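Nicotinate-nucleotide pyrophosphorylase (Francisella tularensis subsp. tularensis, PDB 3TQV) probably converts quinolinate and phosphoribosyl pyrophosphate to nicotinate mononucleotide, carbon dioxide and diphosphate, a step on the way to NAD(+). Local coordinates at residues Asn254-Ile259 with Asp265-Gly270; Tyr172-Asn177 with Lys187-Ala192; Ala121-Lys126 with Gly270-His275; Glu25-Asp30 with Glu107-Asn112. All blocks are in the same frame, centred on the assembly; numbering follows the deposited sequence.

Contact 1 of 4, residues Asn254-Ile259 with Asp265-Gly270; sequences NSIVAI and DFISVG. With PO4 (phosphate ion), chain E.
The backbone N of Gly270 donates to O3 of a phosphate ion across 2.8 Å, just beyond the strand whose Ile267 is packed under Ile256 and Ile259. The N-H to O3 angle is 141°, so the bond is bent. The setting is a beta-alpha-beta unit of the alpha/beta barrel in the C-terminal domain: strand 244-248, helix 256-260, then strand 266-268, with the helix lying over the strand that follows it. The packing is wholly aliphatic and centres on one methyl. Ile267 has CG1 anti to its carbonyl carbon (chi1 -64°) and the chain runs on extended (chi2 178°), which carries CD1 up between two side chains set three residues apart on the helix. CD1 of Ile267 meets CG1 of Ile256 at 3.7 Å. Outward from there, Leu127 of the long helix 100-130 and Leu138 of strand 137-139 also pack on Ile256, and Val247 packs on Ile259. Val269 and Gly270 belong to a predicted substrate-binding site. The phosphate, probably from the crystallisation liquor, is consistent with an anion-holding spot where the strand gives way to helix 271-274. On the hydrophobic side, CG2 of Ile259 lies 3.7 Å from CD1 of Ile267 and 4.0 Å from CG1 of the same residue.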
loop_
_atom_site.group_PDB
_atom_site.type_symbol
_atom_site.label_atom_id
_atom_site.label_comp_id
_atom_site.label_asym_id
_atom_site.label_seq_id
_atom_site.Cartn_x
_atom_site.Cartn_y
_atom_site.Cartn_z
ATOM N N ASN B 254 18.100 -6.011 -7.583
ATOM C CA ASN B 254 18.967 -6.453 -8.667
ATOM C C ASN B 254 20.072 -5.470 -9.050
ATOM O O ASN B 254 20.986 -5.826 -9.793
ATOM C CB ASN B 254 18.140 -6.853 -9.892
ATOM C CG ASN B 254 17.346 -8.127 -9.660
ATOM O OD1 ASN B 254 17.914 -9.215 -9.567
ATOM N ND2 ASN B 254 16.029 -7.997 -9.560
ATOM N N SER B 255 20.004 -4.247 -8.530
ATOM C CA SER B 255 20.990 -3.229 -8.880
ATOM C C SER B 255 21.779 -2.716 -7.672
ATOM O O SER B 255 22.856 -2.131 -7.821
ATOM C CB SER B 255 20.314 -2.065 -9.603
ATOM O OG SER B 255 19.399 -1.405 -8.754
ATOM N N ILE B 256 21.245 -2.963 -6.478
ATOM C CA ILE B 256 21.793 -2.401 -5.245
ATOM C C ILE B 256 23.235 -2.840 -4.928
ATOM O O ILE B 256 24.051 -2.025 -4.498
ATOM C CB ILE B 256 20.862 -2.686 -4.054
ATOM C CG1 ILE B 256 21.327 -1.918 -2.806
ATOM C CG2 ILE B 256 20.770 -4.180 -3.824
ATOM C CD1 ILE B 256 20.367 -1.964 -1.598
ATOM N N VAL B 257 23.549 -4.110 -5.171
ATOM C CA VAL B 257 24.873 -4.663 -4.875
ATOM C C VAL B 257 26.007 -4.042 -5.695
ATOM O O VAL B 257 27.086 -3.741 -5.165
ATOM C CB VAL B 257 24.903 -6.186 -5.099
ATOM C CG1 VAL B 257 26.338 -6.722 -4.996
ATOM C CG2 VAL B 257 23.974 -6.884 -4.120
ATOM N N ALA B 258 25.763 -3.878 -6.991
ATOM C CA ALA B 258 26.718 -3.219 -7.870
ATOM C C ALA B 258 27.034 -1.810 -7.368
ATOM O O ALA B 258 28.198 -1.393 -7.332
ATOM C CB ALA B 258 26.175 -3.162 -9.278
ATOM N N ILE B 259 25.989 -1.078 -6.993
ATOM C CA ILE B 259 26.141 0.270 -6.467
ATOM C C ILE B 259 26.816 0.274 -5.107
ATOM O O ILE B 259 27.658 1.127 -4.814
ATOM C CB ILE B 259 24.787 0.962 -6.348
ATOM C CG1 ILE B 259 24.227 1.221 -7.752
ATOM C CG2 ILE B 259 24.915 2.258 -5.559
ATOM C CD1 ILE B 259 22.725 1.103 -7.851
ATOM N N ASP B 265 28.087 6.159 0.807
ATOM C CA ASP B 265 27.585 6.037 2.161
ATOM C C ASP B 265 26.174 5.464 2.180
ATOM O O ASP B 265 25.859 4.563 2.963
ATOM C CB ASP B 265 27.569 7.416 2.829
ATOM C CG ASP B 265 28.861 8.199 2.616
ATOM O OD1 ASP B 265 29.936 7.753 3.085
ATOM O OD2 ASP B 265 28.799 9.290 2.012
ATOM N N PHE B 266 25.327 6.011 1.312
ATOM C CA PHE B 266 23.895 5.759 1.358
ATOM C C PHE B 266 23.298 5.421 -0.002
ATOM O O PHE B 266 23.715 5.959 -1.018
ATOM C CB PHE B 266 23.176 6.989 1.879
ATOM C CG PHE B 266 23.446 7.298 3.318
ATOM C CD1 PHE B 266 23.053 6.421 4.316
ATOM C CD2 PHE B 266 24.042 8.498 3.675
ATOM C CE1 PHE B 266 23.271 6.723 5.650
ATOM C CE2 PHE B 266 24.268 8.815 5.006
ATOM C CZ PHE B 266 23.889 7.917 5.998
ATOM N N ILE B 267 22.306 4.541 0.001
ATOM C CA ILE B 267 21.539 4.220 -1.196
ATOM C C ILE B 267 20.050 4.485 -0.952
ATOM O O ILE B 267 19.433 3.848 -0.098
ATOM C CB ILE B 267 21.726 2.748 -1.600
ATOM C CG1 ILE B 267 23.186 2.490 -1.972
ATOM C CG2 ILE B 267 20.796 2.382 -2.750
ATOM C CD1 ILE B 267 23.478 1.059 -2.346
ATOM N N SER B 268 19.487 5.445 -1.681
ATOM C CA SER B 268 18.059 5.736 -1.590
ATOM C C SER B 268 17.280 4.723 -2.412
ATOM O O SER B 268 17.698 4.339 -3.503
ATOM C CB SER B 268 17.754 7.149 -2.097
ATOM O OG SER B 268 16.453 7.554 -1.696
ATOM N N VAL B 269 16.147 4.292 -1.887
ATOM C CA VAL B 269 15.344 3.276 -2.539
ATOM C C VAL B 269 13.872 3.535 -2.245
ATOM O O VAL B 269 13.423 3.418 -1.102
ATOM C CB VAL B 269 15.725 1.860 -2.060
ATOM C CG1 VAL B 269 14.821 0.818 -2.685
ATOM C CG2 VAL B 269 17.165 1.554 -2.406
ATOM N N GLY B 270 13.122 3.907 -3.272
ATOM C CA GLY B 270 11.700 4.126 -3.121
ATOM C C GLY B 270 10.981 2.800 -3.102
ATOM O O GLY B 270 9.875 2.690 -2.582
HETATM P P PO4 E . 13.031 5.631 -6.681
HETATM O O1 PO4 E . 13.887 5.422 -7.899
HETATM O O2 PO4 E . 11.895 4.655 -6.740
HETATM O O3 PO4 E . 13.907 5.424 -5.473
HETATM O O4 PO4 E . 12.501 7.041 -6.626
#

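Contact 2 of 4, residues Tyr172-Asn177 with Lys187-Ala192; sequences YLIKEN and KAVTKA
The ring of Tyr172 carries the methyl of Ala192 over one face: Ala192 CB stands 3.6 Å from the ring centroid and 16° off the normal, a CH-pi contact displaced a little toward the CE2 side. Two residues along the strand, Ile174 divides its reach between its branches. CG2 of Ile174 lies 3.9 Å from CB of Ala188, and its CD1 touches CG2 of Val189 at 3.8 Å, the Ile174 and Val189 side chains crossing at about a right angle. With CG1 of Ile174 anti to the carbonyl carbon (chi1 -57°), that arm extends toward Val189 and leaves CG2 to meet the alanine. Ala188 and Ala192, one helical turn apart, let the helix come close to the larger strand side chains. Behind them, the backbones of Tyr172 and Ile174 hydrogen-bond to strand 200-205, which holds both in the sheet. Ile36 and Leu40 of the second subunit pack on Tyr172 and Ile174 respectively, so the dimer partner closes on the same cluster. Helix 185-195 runs back along strand 171-174, 163° between directions and 9.9 Å between segment axes, as a helix does after its strand in an alpha/beta barrel; Lys175, a predicted substrate-binding residue, is the N-cap of helix 176-180, which comes between them in the chain.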
loop_
_atom_site.group_PDB
_atom_site.type_symbol
_atom_site.label_atom_id
_atom_site.label_comp_id
_atom_site.label_asym_id
_atom_site.label_seq_id
_atom_site.Cartn_x
_atom_site.Cartn_y
_atom_site.Cartn_z
ATOM N N TYR B 172 15.947 20.015 3.932
ATOM C CA TYR B 172 15.974 20.718 2.651
ATOM C C TYR B 172 16.334 19.747 1.568
ATOM O O TYR B 172 17.249 18.972 1.759
ATOM C CB TYR B 172 17.058 21.798 2.650
ATOM C CG TYR B 172 16.634 23.141 3.159
ATOM C CD1 TYR B 172 15.480 23.762 2.679
ATOM C CD2 TYR B 172 17.396 23.807 4.110
ATOM C CE1 TYR B 172 15.098 25.021 3.142
ATOM C CE2 TYR B 172 17.025 25.062 4.585
ATOM C CZ TYR B 172 15.875 25.663 4.101
ATOM O OH TYR B 172 15.513 26.904 4.579
ATOM N N LEU B 173 15.641 19.792 0.431
ATOM C CA LEU B 173 16.021 18.956 -0.716
ATOM C C LEU B 173 15.972 19.749 -1.990
ATOM O O LEU B 173 14.910 19.930 -2.568
ATOM C CB LEU B 173 15.148 17.704 -0.853
ATOM C CG LEU B 173 15.562 16.745 -1.990
ATOM C CD1 LEU B 173 17.088 16.587 -2.093
ATOM C CD2 LEU B 173 14.893 15.371 -1.873
ATOM N N ILE B 174 17.132 20.230 -2.420
ATOM C CA ILE B 174 17.216 21.142 -3.556
ATOM C C ILE B 174 17.412 20.387 -4.853
ATOM O O ILE B 174 18.429 19.705 -5.015
ATOM C CB ILE B 174 18.370 22.121 -3.400
ATOM C CG1 ILE B 174 18.217 22.901 -2.085
ATOM C CG2 ILE B 174 18.439 23.053 -4.615
ATOM C CD1 ILE B 174 19.490 23.578 -1.614
ATOM N N LYS B 175 16.441 20.534 -5.767
ATOM C CA LYS B 175 16.374 19.788 -7.033
ATOM C C LYS B 175 16.603 20.670 -8.267
ATOM O O LYS B 175 16.756 21.890 -8.146
ATOM C CB LYS B 175 15.016 19.080 -7.158
ATOM C CG LYS B 175 14.825 17.939 -6.173
ATOM C CD LYS B 175 13.447 17.315 -6.290
ATOM C CE LYS B 175 13.347 16.043 -5.451
ATOM N NZ LYS B 175 12.058 15.929 -4.688
ATOM N N GLU B 176 16.636 20.038 -9.446
ATOM C CA GLU B 176 16.728 20.740 -10.728
ATOM C C GLU B 176 15.733 21.895 -10.724
ATOM O O GLU B 176 16.105 23.060 -10.911
ATOM C CB GLU B 176 16.423 19.772 -11.899
ATOM C CG GLU B 176 16.448 20.391 -13.319
ATOM C CD GLU B 176 15.103 20.290 -14.082
ATOM O OE1 GLU B 176 14.071 19.913 -13.476
ATOM O OE2 GLU B 176 15.081 20.594 -15.299
ATOM N N ASN B 177 14.467 21.555 -10.493
ATOM C CA ASN B 177 13.389 22.538 -10.435
ATOM C C ASN B 177 13.739 23.720 -9.521
ATOM O O ASN B 177 13.446 24.860 -9.858
ATOM C CB ASN B 177 12.048 21.880 -10.024
ATOM C CG ASN B 177 11.471 20.926 -11.110
ATOM O OD1 ASN B 177 11.073 19.790 -10.814
ATOM N ND2 ASN B 177 11.403 21.403 -12.355
ATOM N N LYS B 187 23.409 29.811 -4.965
ATOM C CA LYS B 187 22.343 30.691 -4.505
ATOM C C LYS B 187 21.418 29.910 -3.603
ATOM O O LYS B 187 21.187 30.290 -2.452
ATOM C CB LYS B 187 21.561 31.283 -5.680
ATOM C CG LYS B 187 22.302 32.388 -6.424
ATOM C CD LYS B 187 21.494 32.932 -7.595
ATOM C CE LYS B 187 22.286 33.969 -8.396
ATOM N NZ LYS B 187 21.556 34.433 -9.611
ATOM N N ALA B 188 20.925 28.795 -4.134
ATOM C CA ALA B 188 19.923 27.962 -3.475
ATOM C C ALA B 188 20.310 27.553 -2.055
ATOM O O ALA B 188 19.553 27.764 -1.102
ATOM C CB ALA B 188 19.644 26.729 -4.317
ATOM N N VAL B 189 21.483 26.951 -1.928
ATOM C CA VAL B 189 22.006 26.558 -0.617
ATOM C C VAL B 189 22.138 27.784 0.322
ATOM O O VAL B 189 21.635 27.786 1.449
ATOM C CB VAL B 189 23.362 25.785 -0.764
ATOM C CG1 VAL B 189 23.909 25.357 0.589
ATOM C CG2 VAL B 189 23.193 24.576 -1.717
ATOM N N THR B 190 22.783 28.834 -0.165
ATOM C CA THR B 190 22.922 30.058 0.596
ATOM C C THR B 190 21.586 30.614 1.121
ATOM O O THR B 190 21.434 30.873 2.328
ATOM C CB THR B 190 23.648 31.116 -0.228
ATOM O OG1 THR B 190 24.984 30.659 -0.492
ATOM C CG2 THR B 190 23.686 32.446 0.515
ATOM N N LYS B 191 20.613 30.804 0.232
ATOM C CA LYS B 191 19.283 31.198 0.685
ATOM C C LYS B 191 18.789 30.204 1.740
ATOM O O LYS B 191 18.251 30.597 2.773
ATOM C CB LYS B 191 18.302 31.250 -0.482
ATOM C CG LYS B 191 16.842 31.357 -0.053
ATOM C CD LYS B 191 16.289 32.774 -0.204
ATOM C CE LYS B 191 15.858 33.056 -1.639
ATOM N NZ LYS B 191 15.297 34.428 -1.822
ATOM N N ALA B 192 18.992 28.914 1.488
ATOM C CA ALA B 192 18.460 27.885 2.378
ATOM C C ALA B 192 19.048 27.916 3.804
ATOM O O ALA B 192 18.345 27.612 4.761
ATOM C CB ALA B 192 18.587 26.496 1.753
#

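Contact 3 of 4, residues Ala121-Lys126 with Gly270-His275; sequences ATVTNK and GAITKH. With PO4 (phosphate ion), chain E.
Thr124 and Ile272 bring their CA atoms to 5.8 Å, where a turn of the long helix 100-130 passes the short helix 271-274. On the short side the carbonyl O of Gly270 accepts from both Thr273 N and Lys274 N, each at 3.0 Å, which winds the chain tightly just past strand 266-268. Ile272 then faces the long helix and spreads over two of its residues. Its CG1 falls between the backbone N and the carbonyl carbon (chi1 60°). CG2 of Ile272 meets CG1 of Val123 at 4.0 Å, while the other branch takes CD1, with CB, beside OG1 of Thr124. OG1 of Thr124 comes to 4.0 Å from CB of Ile272, a van der Waals contact; its hydrogen bond goes to the O of Thr120, one turn back in its own helix. The polar work of the short helix is on another side. Lys274 bends at chi3 (59°), and its NZ reaches O2 of the phosphate at 2.7 Å, so a lysine tip and the Gly270 amide hold the ion together. Lys274 also touches Lys143 and Asn250, two residues of the predicted substrate site, consistent with a pocket made for an anion. Val156 packs on Thr124, Ile272 and Thr273, so helix 149-159 covers the same side chains, and beyond Lys274 the ND1 of His275 is hydrogen-bonded to the N of Ala278 of the second subunit. The contact thus ties the end of the barrel strand 266-268 to helix 100-130, close to the dimer interface.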
loop_
_atom_site.group_PDB
_atom_site.type_symbol
_atom_site.label_atom_id
_atom_site.label_comp_id
_atom_site.label_asym_id
_atom_site.label_seq_id
_atom_site.Cartn_x
_atom_site.Cartn_y
_atom_site.Cartn_z
ATOM N N ALA B 121 8.652 -4.004 6.140
ATOM C CA ALA B 121 9.876 -4.275 6.910
ATOM C C ALA B 121 10.697 -5.368 6.247
ATOM O O ALA B 121 11.909 -5.251 6.115
ATOM C CB ALA B 121 9.557 -4.642 8.352
ATOM N N THR B 122 10.022 -6.420 5.810
ATOM C CA THR B 122 10.667 -7.557 5.151
ATOM C C THR B 122 11.358 -7.198 3.817
ATOM O O THR B 122 12.434 -7.725 3.505
ATOM C CB THR B 122 9.643 -8.704 4.955
ATOM O OG1 THR B 122 9.042 -9.012 6.224
ATOM C CG2 THR B 122 10.288 -9.958 4.346
ATOM N N VAL B 123 10.762 -6.303 3.035
ATOM C CA VAL B 123 11.433 -5.821 1.825
ATOM C C VAL B 123 12.755 -5.168 2.203
ATOM O O VAL B 123 13.796 -5.397 1.591
ATOM C CB VAL B 123 10.635 -4.706 1.122
ATOM C CG1 VAL B 123 11.254 -4.420 -0.231
ATOM C CG2 VAL B 123 9.189 -5.082 1.003
ATOM N N THR B 124 12.681 -4.312 3.209
ATOM C CA THR B 124 13.828 -3.539 3.609
ATOM C C THR B 124 14.910 -4.527 4.007
ATOM O O THR B 124 15.985 -4.576 3.395
ATOM C CB THR B 124 13.463 -2.608 4.780
ATOM O OG1 THR B 124 12.313 -1.838 4.414
ATOM C CG2 THR B 124 14.627 -1.679 5.137
ATOM N N ASN B 125 14.605 -5.354 5.001
ATOM C CA ASN B 125 15.587 -6.316 5.422
ATOM C C ASN B 125 16.267 -7.083 4.275
ATOM O O ASN B 125 17.492 -7.250 4.286
ATOM C CB ASN B 125 15.045 -7.276 6.473
ATOM C CG ASN B 125 16.161 -8.003 7.183
ATOM O OD1 ASN B 125 17.024 -7.364 7.787
ATOM N ND2 ASN B 125 16.180 -9.333 7.089
ATOM N N LYS B 126 15.505 -7.560 3.296
ATOM C CA LYS B 126 16.165 -8.196 2.160
ATOM C C LYS B 126 17.308 -7.324 1.631
ATOM O O LYS B 126 18.467 -7.719 1.679
ATOM C CB LYS B 126 15.177 -8.562 1.044
ATOM C CG LYS B 126 14.659 -9.993 1.143
ATOM C CD LYS B 126 13.160 -10.074 0.835
ATOM C CE LYS B 126 12.542 -11.399 1.284
ATOM N NZ LYS B 126 11.041 -11.338 1.234
ATOM N N GLY B 270 13.122 3.907 -3.272
ATOM C CA GLY B 270 11.700 4.126 -3.121
ATOM C C GLY B 270 10.981 2.800 -3.102
ATOM O O GLY B 270 9.875 2.690 -2.582
ATOM N N ALA B 271 11.621 1.779 -3.661
ATOM C CA ALA B 271 10.964 0.488 -3.883
ATOM C C ALA B 271 10.457 -0.087 -2.575
ATOM O O ALA B 271 9.473 -0.816 -2.543
ATOM C CB ALA B 271 11.905 -0.499 -4.595
ATOM N N ILE B 272 11.121 0.273 -1.486
ATOM C CA ILE B 272 10.814 -0.337 -0.198
ATOM C C ILE B 272 9.527 0.179 0.438
ATOM O O ILE B 272 9.067 -0.387 1.420
ATOM C CB ILE B 272 11.995 -0.218 0.783
ATOM C CG1 ILE B 272 12.333 1.245 1.036
ATOM C CG2 ILE B 272 13.226 -0.947 0.230
ATOM C CD1 ILE B 272 13.369 1.437 2.122
ATOM N N THR B 273 8.936 1.225 -0.140
ATOM C CA THR B 273 7.690 1.803 0.377
ATOM C C THR B 273 6.614 1.922 -0.689
ATOM O O THR B 273 5.444 1.702 -0.416
ATOM C CB THR B 273 7.896 3.195 1.061
ATOM O OG1 THR B 273 8.988 3.904 0.460
ATOM C CG2 THR B 273 8.160 3.029 2.538
ATOM N N LYS B 274 7.030 2.316 -1.886
ATOM C CA LYS B 274 6.226 2.349 -3.110
ATOM C C LYS B 274 5.385 1.090 -3.382
ATOM O O LYS B 274 4.183 1.160 -3.658
ATOM C CB LYS B 274 7.206 2.484 -4.272
ATOM C CG LYS B 274 6.712 3.249 -5.428
ATOM C CD LYS B 274 7.887 3.777 -6.230
ATOM C CE LYS B 274 8.770 2.663 -6.711
ATOM N NZ LYS B 274 9.730 3.259 -7.655
ATOM N N HIS B 275 6.045 -0.062 -3.361
ATOM C CA HIS B 275 5.381 -1.331 -3.610
ATOM C C HIS B 275 5.087 -1.995 -2.275
ATOM O O HIS B 275 5.661 -1.616 -1.257
ATOM C CB HIS B 275 6.271 -2.244 -4.458
ATOM C CG HIS B 275 6.766 -1.607 -5.718
ATOM N ND1 HIS B 275 6.014 -0.706 -6.442
ATOM C CD2 HIS B 275 7.941 -1.731 -6.379
ATOM C CE1 HIS B 275 6.699 -0.312 -7.502
ATOM N NE2 HIS B 275 7.872 -0.917 -7.485
HETATM P P PO4 E . 13.031 5.631 -6.681
HETATM O O1 PO4 E . 13.887 5.422 -7.899
HETATM O O2 PO4 E . 11.895 4.655 -6.740
HETATM O O3 PO4 E . 13.907 5.424 -5.473
HETATM O O4 PO4 E . 12.501 7.041 -6.626
#

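Contact 4 of 4, residues Glu25-Asp30 with Glu107-Asn112; sequences ESLAED and ERTILN
Thr109 faces Ser26, Leu27 and Asp30 across an inclined helix pair, helix 16-31 against helix 100-130, whose segments run at 137° with 10.2 Å between axes. Water carries the polar part, two molecules gripping OG1 of Thr109. Water 1 lies 2.8 Å from OG1 of Thr109 and donates to the carbonyl O of Ser26. Water 2, 2.6 Å from OG1 of Thr109, donates to OD2 of Asp30. The threonine hydroxyl is thus the shared point of two water bridges that reach one backbone and one side-chain oxygen of the opposing helix. Its torsion puts it there, with OG1 anti to the carbonyl carbon (chi1 -52°), while CG2 takes the place opposite the backbone N. The acidic side chains of helix 16-31 turn to the second subunit. OD2 of Asp30 forms a salt bridge with NH2 of Arg142 of the second subunit, an arginine predicted to bind substrate there, so OD2 of Asp30 meets both the bridging water and the partner subunit; Glu29 hydrogen-bonds to backbone N atoms of Gly147 and Arg149 of that subunit. The van der Waals contacts gather on the two branches of Thr109. Leu27 crosses Thr109 at about a right angle, laying its CD2 3.8 Å from both OG1 and CG2 of Thr109. On the neighbouring position of the helix, CB of Ser26 approaches CG2 of Thr109 to 3.9 Å.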
loop_
_atom_site.group_PDB
_atom_site.type_symbol
_atom_site.label_atom_id
_atom_site.label_comp_id
_atom_site.label_asym_id
_atom_site.label_seq_id
_atom_site.Cartn_x
_atom_site.Cartn_y
_atom_site.Cartn_z
ATOM N N GLU B 25 -10.500 4.553 11.646
ATOM C CA GLU B 25 -10.960 4.626 10.262
ATOM C C GLU B 25 -10.987 3.254 9.539
ATOM O O GLU B 25 -11.853 2.999 8.704
ATOM C CB GLU B 25 -10.109 5.635 9.483
ATOM C CG GLU B 25 -10.395 7.085 9.826
ATOM C CD GLU B 25 -9.267 8.026 9.399
ATOM O OE1 GLU B 25 -8.379 7.584 8.633
ATOM O OE2 GLU B 25 -9.256 9.203 9.841
ATOM N N SER B 26 -10.033 2.384 9.868
ATOM C CA SER B 26 -9.974 1.012 9.340
ATOM C C SER B 26 -11.125 0.145 9.803
ATOM O O SER B 26 -11.599 -0.707 9.073
ATOM C CB SER B 26 -8.693 0.331 9.806
ATOM O OG SER B 26 -7.747 0.286 8.765
ATOM N N LEU B 27 -11.531 0.331 11.048
ATOM C CA LEU B 27 -12.564 -0.492 11.646
ATOM C C LEU B 27 -13.898 -0.081 11.070
ATOM O O LEU B 27 -14.738 -0.917 10.739
ATOM C CB LEU B 27 -12.571 -0.308 13.171
ATOM C CG LEU B 27 -11.393 -0.866 13.967
ATOM C CD1 LEU B 27 -11.567 -0.566 15.439
ATOM C CD2 LEU B 27 -11.268 -2.366 13.746
ATOM N N ALA B 28 -14.079 1.228 10.963
ATOM C CA ALA B 28 -15.288 1.816 10.427
ATOM C C ALA B 28 -15.564 1.327 8.997
ATOM O O ALA B 28 -16.598 0.713 8.726
ATOM C CB ALA B 28 -15.172 3.342 10.463
ATOM N N GLU B 29 -14.635 1.602 8.088
ATOM C CA GLU B 29 -14.818 1.265 6.688
ATOM C C GLU B 29 -15.205 -0.199 6.540
ATOM O O GLU B 29 -15.829 -0.589 5.546
ATOM C CB GLU B 29 -13.531 1.538 5.910
ATOM C CG GLU B 29 -12.431 0.488 6.101
ATOM C CD GLU B 29 -11.123 0.834 5.383
ATOM O OE1 GLU B 29 -10.095 0.232 5.733
ATOM O OE2 GLU B 29 -11.115 1.694 4.473
ATOM N N ASP B 30 -14.834 -1.020 7.518
ATOM C CA ASP B 30 -15.064 -2.450 7.385
ATOM C C ASP B 30 -16.332 -2.892 8.127
ATOM O O ASP B 30 -17.060 -3.780 7.659
ATOM C CB ASP B 30 -13.827 -3.228 7.858
ATOM C CG ASP B 30 -13.932 -4.736 7.604
ATOM O OD1 ASP B 30 -14.471 -5.153 6.562
ATOM O OD2 ASP B 30 -13.465 -5.510 8.462
ATOM N N GLU B 107 -10.282 -9.689 13.447
ATOM C CA GLU B 107 -9.373 -10.471 12.623
ATOM C C GLU B 107 -8.753 -9.762 11.411
ATOM O O GLU B 107 -7.549 -9.471 11.386
ATOM C CB GLU B 107 -10.079 -11.731 12.153
ATOM C CG GLU B 107 -9.141 -12.704 11.491
ATOM C CD GLU B 107 -9.858 -13.913 10.937
ATOM O OE1 GLU B 107 -10.894 -14.301 11.519
ATOM O OE2 GLU B 107 -9.387 -14.469 9.919
ATOM N N ARG B 108 -9.586 -9.525 10.403
ATOM C CA ARG B 108 -9.153 -9.016 9.114
ATOM C C ARG B 108 -8.342 -7.711 9.265
ATOM O O ARG B 108 -7.252 -7.576 8.697
ATOM C CB ARG B 108 -10.390 -8.808 8.232
ATOM C CG ARG B 108 -10.179 -8.894 6.730
ATOM C CD ARG B 108 -8.730 -9.050 6.330
ATOM N NE ARG B 108 -8.352 -10.450 6.355
ATOM C CZ ARG B 108 -7.126 -10.902 6.135
ATOM N NH1 ARG B 108 -6.141 -10.059 5.870
ATOM N NH2 ARG B 108 -6.893 -12.205 6.171
ATOM N N THR B 109 -8.877 -6.770 10.046
ATOM C CA THR B 109 -8.194 -5.511 10.322
ATOM C C THR B 109 -6.825 -5.765 10.944
ATOM O O THR B 109 -5.831 -5.236 10.481
ATOM C CB THR B 109 -9.036 -4.571 11.245
ATOM O OG1 THR B 109 -10.355 -4.395 10.714
ATOM C CG2 THR B 109 -8.385 -3.208 11.376
ATOM N N ILE B 110 -6.763 -6.574 11.991
ATOM C CA ILE B 110 -5.468 -6.878 12.604
ATOM C C ILE B 110 -4.447 -7.344 11.573
ATOM O O ILE B 110 -3.366 -6.760 11.433
ATOM C CB ILE B 110 -5.557 -7.974 13.671
ATOM C CG1 ILE B 110 -6.342 -7.479 14.885
ATOM C CG2 ILE B 110 -4.169 -8.394 14.085
ATOM C CD1 ILE B 110 -6.434 -8.520 16.019
ATOM N N LEU B 111 -4.775 -8.401 10.843
ATOM C CA LEU B 111 -3.763 -8.944 9.968
ATOM C C LEU B 111 -3.541 -8.129 8.692
ATOM O O LEU B 111 -2.498 -8.247 8.052
ATOM C CB LEU B 111 -3.902 -10.462 9.767
ATOM C CG LEU B 111 -4.997 -11.230 9.058
ATOM C CD1 LEU B 111 -4.440 -11.790 7.767
ATOM C CD2 LEU B 111 -5.422 -12.363 9.963
ATOM N N ASN B 112 -4.481 -7.250 8.363
ATOM C CA ASN B 112 -4.232 -6.278 7.298
ATOM C C ASN B 112 -3.149 -5.264 7.654
ATOM O O ASN B 112 -2.468 -4.735 6.777
ATOM C CB ASN B 112 -5.508 -5.550 6.888
ATOM C CG ASN B 112 -6.327 -6.340 5.900
ATOM O OD1 ASN B 112 -7.480 -6.013 5.631
ATOM N ND2 ASN B 112 -5.741 -7.400 5.364
HETATM O O HOH W 1 -10.388 -2.866 8.400
HETATM O O HOH W 2 -12.253 -6.200 10.584
#

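In the fold
Contacts 1 and 3 share Gly270 and the phosphate, with centres 12 Å apart: strand 266-268 leads through Val269 and Gly270 into helix 271-274, so both contacts run up to one ion at a predicted substrate site. Contact 2 reaches the same parallel sheet at its far end, 24 Å from contact 1 between centres, and brings in predicted site residue Lys175. Helix 100-130 also links contact 3 to contact 4, whose nearest atoms are about 11 Å apart. Contact 4 is away from the annotated sites of its own chain, yet its Asp30 holds Arg142 of the second subunit, consistent with active sites formed near the dimer interface.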